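Local coordinates for hypothetical protein (Chromobacterium violaceum, PDB 2O3I) that is of unknown function but belongs to the S-Me-THD-like (DUF917) family and is probably related to S-methyl thiohydantoin desulfurases, at residues A66-P71 and Q189-I194; N75-P80 and A159-L164; P139-L144 and L206-M211. The protein carries 2 engineered substitutions. All coordinates share one frame; numbering follows the deposited sequence.

Contact 1. Residues A66-P71 and Q189-I194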
loop_
_atom_site.group_PDB
_atom_site.type_symbol
_atom_site.label_atom_id
_atom_site.label_comp_id
_atom_site.label_asym_id
_atom_site.label_seq_id
_atom_site.Cartn_x
_atom_site.Cartn_y
_atom_site.Cartn_z
ATOM N N ALA A 66 -8.105 4.398 -15.687
ATOM C CA ALA A 66 -8.402 3.002 -15.986
ATOM C C ALA A 66 -8.939 2.215 -14.798
ATOM O O ALA A 66 -9.157 2.751 -13.707
ATOM C CB ALA A 66 -7.145 2.309 -16.517
ATOM N N TYR A 67 -9.168 0.934 -15.044
ATOM C CA TYR A 67 -9.617 0.012 -14.018
ATOM C C TYR A 67 -8.384 -0.852 -13.769
ATOM O O TYR A 67 -7.608 -1.117 -14.684
ATOM C CB TYR A 67 -10.778 -0.848 -14.530
ATOM C CG TYR A 67 -12.128 -0.475 -13.962
ATOM C CD1 TYR A 67 -13.224 -0.275 -14.802
ATOM C CD2 TYR A 67 -12.320 -0.349 -12.589
ATOM C CE1 TYR A 67 -14.477 0.038 -14.294
ATOM C CE2 TYR A 67 -13.580 -0.036 -12.063
ATOM C CZ TYR A 67 -14.652 0.156 -12.926
ATOM O OH TYR A 67 -15.900 0.457 -12.424
HETATM N N MSE A 68 -8.197 -1.270 -12.526
HETATM C CA MSE A 68 -7.051 -2.092 -12.149
HETATM C C MSE A 68 -7.522 -3.153 -11.143
HETATM O O MSE A 68 -8.446 -2.913 -10.358
HETATM C CB MSE A 68 -5.967 -1.194 -11.525
HETATM C CG MSE A 68 -4.702 -1.905 -11.057
HETATM SE SE MSE A 68 -3.486 -0.710 -10.082
HETATM C CE MSE A 68 -1.902 -0.916 -11.173
ATOM N N GLY A 69 -6.905 -4.329 -11.183
ATOM C CA GLY A 69 -7.286 -5.380 -10.257
ATOM C C GLY A 69 -7.687 -6.695 -10.895
ATOM O O GLY A 69 -7.409 -6.943 -12.070
ATOM N N ALA A 70 -8.355 -7.534 -10.106
ATOM C CA ALA A 70 -8.810 -8.851 -10.547
ATOM C C ALA A 70 -9.979 -8.791 -11.532
ATOM O O ALA A 70 -11.001 -8.161 -11.256
ATOM C CB ALA A 70 -9.208 -9.680 -9.335
ATOM N N PRO A 71 -9.841 -9.452 -12.696
ATOM C CA PRO A 71 -10.907 -9.458 -13.703
ATOM C C PRO A 71 -12.227 -9.987 -13.154
ATOM O O PRO A 71 -13.295 -9.514 -13.531
ATOM C CB PRO A 71 -10.337 -10.349 -14.802
ATOM C CG PRO A 71 -8.873 -10.040 -14.737
ATOM C CD PRO A 71 -8.615 -10.073 -13.238
ATOM N N GLN A 189 3.844 -1.850 -7.674
ATOM C CA GLN A 189 4.014 -2.830 -6.606
ATOM C C GLN A 189 3.248 -2.436 -5.355
ATOM O O GLN A 189 2.856 -3.285 -4.565
ATOM C CB GLN A 189 5.492 -2.983 -6.259
ATOM C CG GLN A 189 6.287 -3.758 -7.285
ATOM C CD GLN A 189 7.766 -3.762 -6.978
ATOM O OE1 GLN A 189 8.560 -4.343 -7.714
ATOM N NE2 GLN A 189 8.147 -3.109 -5.889
HETATM N N MSE A 190 3.033 -1.140 -5.178
HETATM C CA MSE A 190 2.320 -0.653 -4.008
HETATM C C MSE A 190 0.826 -0.452 -4.237
HETATM O O MSE A 190 0.029 -0.572 -3.304
HETATM C CB MSE A 190 2.950 0.649 -3.529
HETATM C CG MSE A 190 4.393 0.484 -3.117
HETATM SE SE MSE A 190 5.167 2.138 -2.532
HETATM C CE MSE A 190 6.919 1.497 -2.020
ATOM N N LEU A 191 0.452 -0.160 -5.480
ATOM C CA LEU A 191 -0.946 0.067 -5.817
ATOM C C LEU A 191 -1.772 -1.212 -5.772
ATOM O O LEU A 191 -2.846 -1.246 -5.170
ATOM C CB LEU A 191 -1.061 0.691 -7.212
ATOM C CG LEU A 191 -0.512 2.106 -7.420
ATOM C CD1 LEU A 191 -0.593 2.457 -8.890
ATOM C CD2 LEU A 191 -1.299 3.104 -6.600
ATOM N N ARG A 192 -1.267 -2.265 -6.399
ATOM C CA ARG A 192 -1.998 -3.523 -6.448
ATOM C C ARG A 192 -2.376 -4.130 -5.094
ATOM O O ARG A 192 -3.487 -4.626 -4.924
ATOM C CB ARG A 192 -1.227 -4.538 -7.305
ATOM C CG ARG A 192 -1.112 -4.121 -8.777
ATOM C CD ARG A 192 -0.456 -5.200 -9.636
ATOM N NE ARG A 192 -0.241 -4.773 -11.019
ATOM C CZ ARG A 192 -1.204 -4.573 -11.915
ATOM N NH1 ARG A 192 -2.477 -4.763 -11.589
ATOM N NH2 ARG A 192 -0.895 -4.176 -13.141
ATOM N N PRO A 193 -1.464 -4.107 -4.109
ATOM C CA PRO A 193 -1.833 -4.688 -2.812
ATOM C C PRO A 193 -2.947 -3.910 -2.113
ATOM O O PRO A 193 -3.789 -4.490 -1.427
ATOM C CB PRO A 193 -0.519 -4.651 -2.035
ATOM C CG PRO A 193 0.506 -4.809 -3.116
ATOM C CD PRO A 193 -0.012 -3.872 -4.180
ATOM N N ILE A 194 -2.940 -2.593 -2.291
ATOM C CA ILE A 194 -3.945 -1.729 -1.690
ATOM C C ILE A 194 -5.337 -2.124 -2.174
ATOM O O ILE A 194 -6.313 -2.027 -1.433
ATOM C CB ILE A 194 -3.661 -0.248 -2.036
ATOM C CG1 ILE A 194 -2.381 0.202 -1.326
ATOM C CG2 ILE A 194 -4.840 0.629 -1.640
ATOM C CD1 ILE A 194 -1.893 1.561 -1.722
#

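Contact 2. Residues N75-P80 and A159-L164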
loop_
_atom_site.group_PDB
_atom_site.type_symbol
_atom_site.label_atom_id
_atom_site.label_comp_id
_atom_site.label_asym_id
_atom_site.label_seq_id
_atom_site.Cartn_x
_atom_site.Cartn_y
_atom_site.Cartn_z
ATOM N N ASN A 75 -15.509 -7.920 -13.941
ATOM C CA ASN A 75 -16.558 -8.459 -14.808
ATOM C C ASN A 75 -17.951 -8.246 -14.221
ATOM O O ASN A 75 -18.948 -8.555 -14.863
ATOM C CB ASN A 75 -16.363 -9.965 -15.049
ATOM C CG ASN A 75 -15.324 -10.266 -16.119
ATOM O OD1 ASN A 75 -15.378 -9.730 -17.226
ATOM N ND2 ASN A 75 -14.380 -11.141 -15.795
ATOM N N GLN A 76 -18.019 -7.715 -13.005
ATOM C CA GLN A 76 -19.301 -7.495 -12.343
ATOM C C GLN A 76 -19.755 -6.041 -12.378
ATOM O O GLN A 76 -20.910 -5.731 -12.087
ATOM C CB GLN A 76 -19.213 -7.960 -10.889
ATOM C CG GLN A 76 -18.833 -9.426 -10.722
ATOM C CD GLN A 76 -18.666 -9.816 -9.263
ATOM O OE1 GLN A 76 -19.565 -9.594 -8.445
ATOM N NE2 GLN A 76 -17.515 -10.402 -8.928
ATOM N N VAL A 77 -18.840 -5.152 -12.740
ATOM C CA VAL A 77 -19.134 -3.730 -12.799
ATOM C C VAL A 77 -20.118 -3.377 -13.912
ATOM O O VAL A 77 -20.075 -3.954 -14.996
ATOM C CB VAL A 77 -17.838 -2.928 -12.991
ATOM C CG1 VAL A 77 -18.141 -1.450 -13.021
ATOM C CG2 VAL A 77 -16.872 -3.244 -11.863
ATOM N N GLN A 78 -21.007 -2.430 -13.618
ATOM C CA GLN A 78 -22.014 -1.954 -14.562
ATOM C C GLN A 78 -21.720 -0.503 -14.945
ATOM O O GLN A 78 -21.911 -0.102 -16.090
ATOM C CB GLN A 78 -23.411 -2.031 -13.944
ATOM C CG GLN A 78 -23.971 -3.429 -13.767
ATOM C CD GLN A 78 -24.192 -4.136 -15.088
ATOM O OE1 GLN A 78 -23.274 -4.740 -15.645
ATOM N NE2 GLN A 78 -25.416 -4.050 -15.608
ATOM N N TRP A 79 -21.274 0.283 -13.968
ATOM C CA TRP A 79 -20.928 1.688 -14.193
ATOM C C TRP A 79 -19.499 1.903 -13.687
ATOM O O TRP A 79 -19.086 1.291 -12.709
ATOM C CB TRP A 79 -21.903 2.611 -13.451
ATOM C CG TRP A 79 -23.341 2.189 -13.597
ATOM C CD1 TRP A 79 -23.976 1.184 -12.922
ATOM C CD2 TRP A 79 -24.304 2.731 -14.504
ATOM N NE1 TRP A 79 -25.273 1.065 -13.352
ATOM C CE2 TRP A 79 -25.503 2.002 -14.324
ATOM C CE3 TRP A 79 -24.272 3.760 -15.454
ATOM C CZ2 TRP A 79 -26.660 2.269 -15.057
ATOM C CZ3 TRP A 79 -25.421 4.026 -16.184
ATOM C CH2 TRP A 79 -26.601 3.281 -15.981
ATOM N N PRO A 80 -18.722 2.766 -14.355
ATOM C CA PRO A 80 -17.341 3.014 -13.932
ATOM C C PRO A 80 -17.187 4.011 -12.785
ATOM O O PRO A 80 -16.496 5.021 -12.922
ATOM C CB PRO A 80 -16.692 3.516 -15.213
ATOM C CG PRO A 80 -17.787 4.336 -15.811
ATOM C CD PRO A 80 -19.020 3.467 -15.617
ATOM N N ALA A 159 -9.718 4.455 -6.554
ATOM C CA ALA A 159 -11.053 4.703 -6.032
ATOM C C ALA A 159 -11.982 3.498 -6.049
ATOM O O ALA A 159 -11.882 2.632 -6.919
ATOM C CB ALA A 159 -11.683 5.854 -6.796
ATOM N N GLY A 160 -12.880 3.462 -5.066
ATOM C CA GLY A 160 -13.860 2.392 -4.948
ATOM C C GLY A 160 -15.146 2.778 -5.659
ATOM O O GLY A 160 -15.234 3.855 -6.252
ATOM N N GLU A 161 -16.152 1.912 -5.597
ATOM C CA GLU A 161 -17.426 2.169 -6.262
ATOM C C GLU A 161 -18.425 2.957 -5.414
ATOM O O GLU A 161 -19.413 3.481 -5.938
ATOM C CB GLU A 161 -18.057 0.841 -6.696
ATOM C CG GLU A 161 -17.215 0.052 -7.702
ATOM C CD GLU A 161 -17.095 0.758 -9.048
ATOM O OE1 GLU A 161 -18.146 0.992 -9.692
ATOM O OE2 GLU A 161 -15.956 1.076 -9.462
ATOM N N SER A 162 -18.164 3.047 -4.112
ATOM C CA SER A 162 -19.059 3.759 -3.202
ATOM C C SER A 162 -18.654 5.214 -2.968
ATOM O O SER A 162 -19.486 6.123 -3.042
ATOM C CB SER A 162 -19.129 3.025 -1.860
ATOM O OG SER A 162 -17.834 2.872 -1.299
ATOM N N GLY A 163 -17.376 5.433 -2.687
ATOM C CA GLY A 163 -16.897 6.780 -2.440
ATOM C C GLY A 163 -15.507 6.748 -1.847
ATOM O O GLY A 163 -14.904 7.785 -1.586
ATOM N N LEU A 164 -14.999 5.542 -1.629
ATOM C CA LEU A 164 -13.664 5.360 -1.081
ATOM C C LEU A 164 -12.613 5.814 -2.107
ATOM O O LEU A 164 -12.656 5.418 -3.270
ATOM C CB LEU A 164 -13.482 3.883 -0.702
ATOM C CG LEU A 164 -12.159 3.244 -0.259
ATOM C CD1 LEU A 164 -11.361 2.877 -1.475
ATOM C CD2 LEU A 164 -11.385 4.163 0.661
#

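Contact 3. Residues P139-L144 and L206-M211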
loop_
_atom_site.group_PDB
_atom_site.type_symbol
_atom_site.label_atom_id
_atom_site.label_comp_id
_atom_site.label_asym_id
_atom_site.label_seq_id
_atom_site.Cartn_x
_atom_site.Cartn_y
_atom_site.Cartn_z
ATOM N N PRO A 139 1.897 -6.041 -19.410
ATOM C CA PRO A 139 1.743 -6.570 -18.056
ATOM C C PRO A 139 2.082 -5.601 -16.932
ATOM O O PRO A 139 1.582 -5.762 -15.821
ATOM C CB PRO A 139 2.657 -7.790 -18.059
ATOM C CG PRO A 139 3.771 -7.347 -18.929
ATOM C CD PRO A 139 3.029 -6.697 -20.091
ATOM N N SER A 140 2.937 -4.614 -17.195
ATOM C CA SER A 140 3.284 -3.664 -16.141
ATOM C C SER A 140 3.618 -2.256 -16.639
ATOM O O SER A 140 4.038 -2.068 -17.775
ATOM C CB SER A 140 4.425 -4.215 -15.280
ATOM O OG SER A 140 5.678 -3.929 -15.851
ATOM N N LEU A 141 3.435 -1.279 -15.754
ATOM C CA LEU A 141 3.625 0.141 -16.044
ATOM C C LEU A 141 4.886 0.649 -16.746
ATOM O O LEU A 141 4.805 1.577 -17.546
ATOM C CB LEU A 141 3.412 0.948 -14.760
ATOM C CG LEU A 141 2.053 0.787 -14.065
ATOM C CD1 LEU A 141 2.069 1.581 -12.766
ATOM C CD2 LEU A 141 0.920 1.257 -14.971
ATOM N N PRO A 142 6.067 0.081 -16.450
ATOM C CA PRO A 142 7.266 0.591 -17.138
ATOM C C PRO A 142 7.316 0.332 -18.650
ATOM O O PRO A 142 8.200 0.835 -19.348
ATOM C CB PRO A 142 8.418 -0.095 -16.393
ATOM C CG PRO A 142 7.789 -1.360 -15.858
ATOM C CD PRO A 142 6.433 -0.877 -15.391
HETATM N N MSE A 143 6.375 -0.455 -19.153
HETATM C CA MSE A 143 6.344 -0.756 -20.577
HETATM C C MSE A 143 5.504 0.257 -21.345
HETATM O O MSE A 143 5.416 0.193 -22.568
HETATM C CB MSE A 143 5.841 -2.191 -20.808
HETATM C CG MSE A 143 6.951 -3.237 -20.633
HETATM SE SE MSE A 143 6.389 -5.057 -20.210
HETATM C CE MSE A 143 6.669 -4.996 -18.304
ATOM N N LEU A 144 4.894 1.193 -20.624
ATOM C CA LEU A 144 4.092 2.237 -21.257
ATOM C C LEU A 144 4.972 3.458 -21.489
ATOM O O LEU A 144 5.863 3.744 -20.688
ATOM C CB LEU A 144 2.903 2.618 -20.374
ATOM C CG LEU A 144 1.903 1.495 -20.099
ATOM C CD1 LEU A 144 0.769 2.019 -19.238
ATOM C CD2 LEU A 144 1.367 0.957 -21.422
ATOM N N LEU A 206 -8.275 3.806 -11.318
ATOM C CA LEU A 206 -6.948 4.393 -11.183
ATOM C C LEU A 206 -6.819 5.654 -12.018
ATOM O O LEU A 206 -7.314 5.728 -13.144
ATOM C CB LEU A 206 -5.870 3.392 -11.613
ATOM C CG LEU A 206 -4.454 3.934 -11.847
ATOM C CD1 LEU A 206 -3.855 4.440 -10.538
ATOM C CD2 LEU A 206 -3.592 2.831 -12.444
ATOM N N ALA A 207 -6.155 6.651 -11.452
ATOM C CA ALA A 207 -5.917 7.906 -12.144
ATOM C C ALA A 207 -4.508 8.341 -11.759
ATOM O O ALA A 207 -4.220 8.599 -10.583
ATOM C CB ALA A 207 -6.942 8.961 -11.722
HETATM N N MSE A 208 -3.626 8.400 -12.751
HETATM C CA MSE A 208 -2.244 8.793 -12.507
HETATM C C MSE A 208 -1.636 9.428 -13.753
HETATM O O MSE A 208 -2.293 9.536 -14.793
HETATM C CB MSE A 208 -1.414 7.571 -12.068
HETATM C CG MSE A 208 -1.326 6.443 -13.097
HETATM SE SE MSE A 208 -0.419 4.871 -12.391
HETATM C CE MSE A 208 1.414 5.466 -12.569
ATOM N N TRP A 209 -0.384 9.858 -13.636
ATOM C CA TRP A 209 0.323 10.481 -14.746
ATOM C C TRP A 209 -0.356 11.755 -15.278
ATOM O O TRP A 209 -0.544 11.931 -16.488
ATOM C CB TRP A 209 0.528 9.459 -15.879
ATOM C CG TRP A 209 1.687 8.506 -15.630
ATOM C CD1 TRP A 209 2.909 8.825 -15.104
ATOM C CD2 TRP A 209 1.752 7.114 -15.967
ATOM N NE1 TRP A 209 3.729 7.727 -15.097
ATOM C CE2 TRP A 209 3.048 6.660 -15.621
ATOM C CE3 TRP A 209 0.843 6.206 -16.530
ATOM C CZ2 TRP A 209 3.463 5.337 -15.819
ATOM C CZ3 TRP A 209 1.253 4.885 -16.728
ATOM C CH2 TRP A 209 2.554 4.465 -16.373
HETATM N N MSE A 210 -0.728 12.640 -14.364
HETATM C CA MSE A 210 -1.337 13.905 -14.751
HETATM C C MSE A 210 -0.311 14.640 -15.618
HETATM O O MSE A 210 0.877 14.675 -15.289
HETATM C CB MSE A 210 -1.669 14.731 -13.513
HETATM C CG MSE A 210 -2.764 14.141 -12.643
HETATM SE SE MSE A 210 -3.091 15.233 -11.069
HETATM C CE MSE A 210 -1.834 14.368 -9.873
HETATM N N MSE A 211 -0.762 15.222 -16.726
HETATM C CA MSE A 211 0.154 15.916 -17.624
HETATM C C MSE A 211 -0.351 17.258 -18.147
HETATM O O MSE A 211 -1.555 17.468 -18.324
HETATM C CB MSE A 211 0.475 15.026 -18.832
HETATM C CG MSE A 211 1.067 13.662 -18.477
HETATM SE SE MSE A 211 0.938 12.385 -19.950
HETATM C CE MSE A 211 2.358 11.212 -19.493
#

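Contact 1. Residues A66-P71 and Q189-I194
Met68 and Arg192 make the larger part of this contact, as a selenoether chain laid across a guanidinium group. Met68 is selenomethionine. Its methyl CE sits over the centre of one face of the guanidinium, 3.8 Å above the plane. The two chains run at about a right angle. Met68 CG also lies 3.7 Å from Arg192 NH1. The chain leaves the strand with CG anti to the backbone N (chi1 179°). It then bends at chi3 (-123°), and this bend carries CE over the guanidinium. Arg192 is extended from CG to NE and reaches the strand with its flat end.

The apolar part is smaller. Met68 SE lies 4.0 Å from Leu191 CB, again with the chains crossed. Leu191 also packs on Leu158, and Met68 on Leu195.

The polar part lies elsewhere. Arg192 NH2 forms a salt bridge with Glu188, one turn earlier in the same helix. This pairing probably helps to fix the rotation of the guanidinium. Gly69 N is near the guanidinium plane at its edge, but 4.5 Å from NH1. The backbone angles of Gly69 suit glycine.

Strand 66-69 and helix 189-194 make an angle of 75°, with axes 8.6 Å apart. Met68 pairs by backbone with Gly204 in the neighbouring strand. This is a helix packed across one face of a mixed beta sheet, as in alpha/beta folds.

Contact 2. Residues N75-P80 and A159-L164
This is a small, partly buried loop-to-loop contact beside the mixed beta sheet, centred on the side chain of Glu161. One loop, 159-164, turns the beta hairpin between strands 156-159 and 165-171. Within it, Gly160 N donates to Leu164 O at 2.7 Å. The other loop, 75-80, joins helices 71-74 and 81-96, and Pro80 takes the N-cap position of the second helix.

Glu161 reaches the other loop with its carboxylate. Its chain turns at chi1 (-62°) and bends again at chi2 (-66°), which brings OE1 beside the loop. Val77 meets it from its CG1 branch, 4.1 Å from OE1, and the two side chains cross obliquely. This is van der Waals contact with a polar atom. Pro80 comes near through its backbone, with C 4.4 Å from OE1.

The hydrogen bonds that hold the carboxylate come from outside the two loops. OE2 accepts from Gly82 N in the first turn of helix 81-96, and it also pairs with Tyr67 OH. The backbone O of Glu161 accepts from Asn81 ND2. A carboxylate at this helix start would probably be favoured by the helix dipole. Phe203 of strand 203-211 packs on both Val77 and Glu161.

Glu161 OE1 stands 3.2 Å from the carbonyl O of Trp79; both are modelled as acceptors and they do not bond.

Contact 3. Residues P139-L144 and L206-M211
Trp209 and Leu141 lead a buried apolar contact between a 3-10 turn and a strand of the mixed sheet. Residues 141-143 form the turn. It is closed by Met143 N to Ser140 O at 3.2 Å and by Leu144 N to Leu141 O at 3.1 Å.

Met208 and Trp209 are consecutive, yet both point toward the turn. Trp209 has left-handed helical backbone angles. Strand 203-211 pairs Met208 with Met64 and Met211 with Cys62, so it carries one extra residue here. This fits a beta bulge.

The Met208 side chain takes the crowded position between the backbone N and the carbonyl carbon (chi1 62°). Its bend at chi3 (-79°) folds the methyl back over the indole of Trp209. CE lies 3.6 Å above the ring plane, over its centre. The same CE meets Leu141 CD1 tip to tip at 3.9 Å. One methyl thus touches both the leucine and the indole face.

Leu141 has two branches with separate tasks. CD1 goes to Met208, while CD2 touches Trp209 CH2 at 3.9 Å. Leu144 crosses the indole at about a right angle. Its CD1 lies 3.8 Å from CZ3. Beyond these segments, Tyr146 stacks on Trp209, and Leu141 N bonds to Glu188.

At the edge of the indole, near its plane, the backbone O of Leu141 lies 3.8 Å from Trp209 CH2.

Contact 3 is fully buried, while contacts 1 and 2 are partly buried and lie farther from the centre of the chain. Contacts 1 and 3 use neighbouring strands of one sheet, 61-69 and 203-211, joined by a probable backbone hydrogen bond from Leu206 N to Ala66 O. Glu188 serves both: it pairs with Arg192 and takes the backbone N of Leu141. Contact 2 meets contact 1 through Tyr67, whose hydroxyl bonds to Glu161. The chemistry follows the place. Contact 3 is apolar in its side chains, with an indole as its main surface. Contact 1 mixes apolar packing with a charged group. Contact 2 is led by a carboxylate. Contacts 1 and 2 also touch the second subunit.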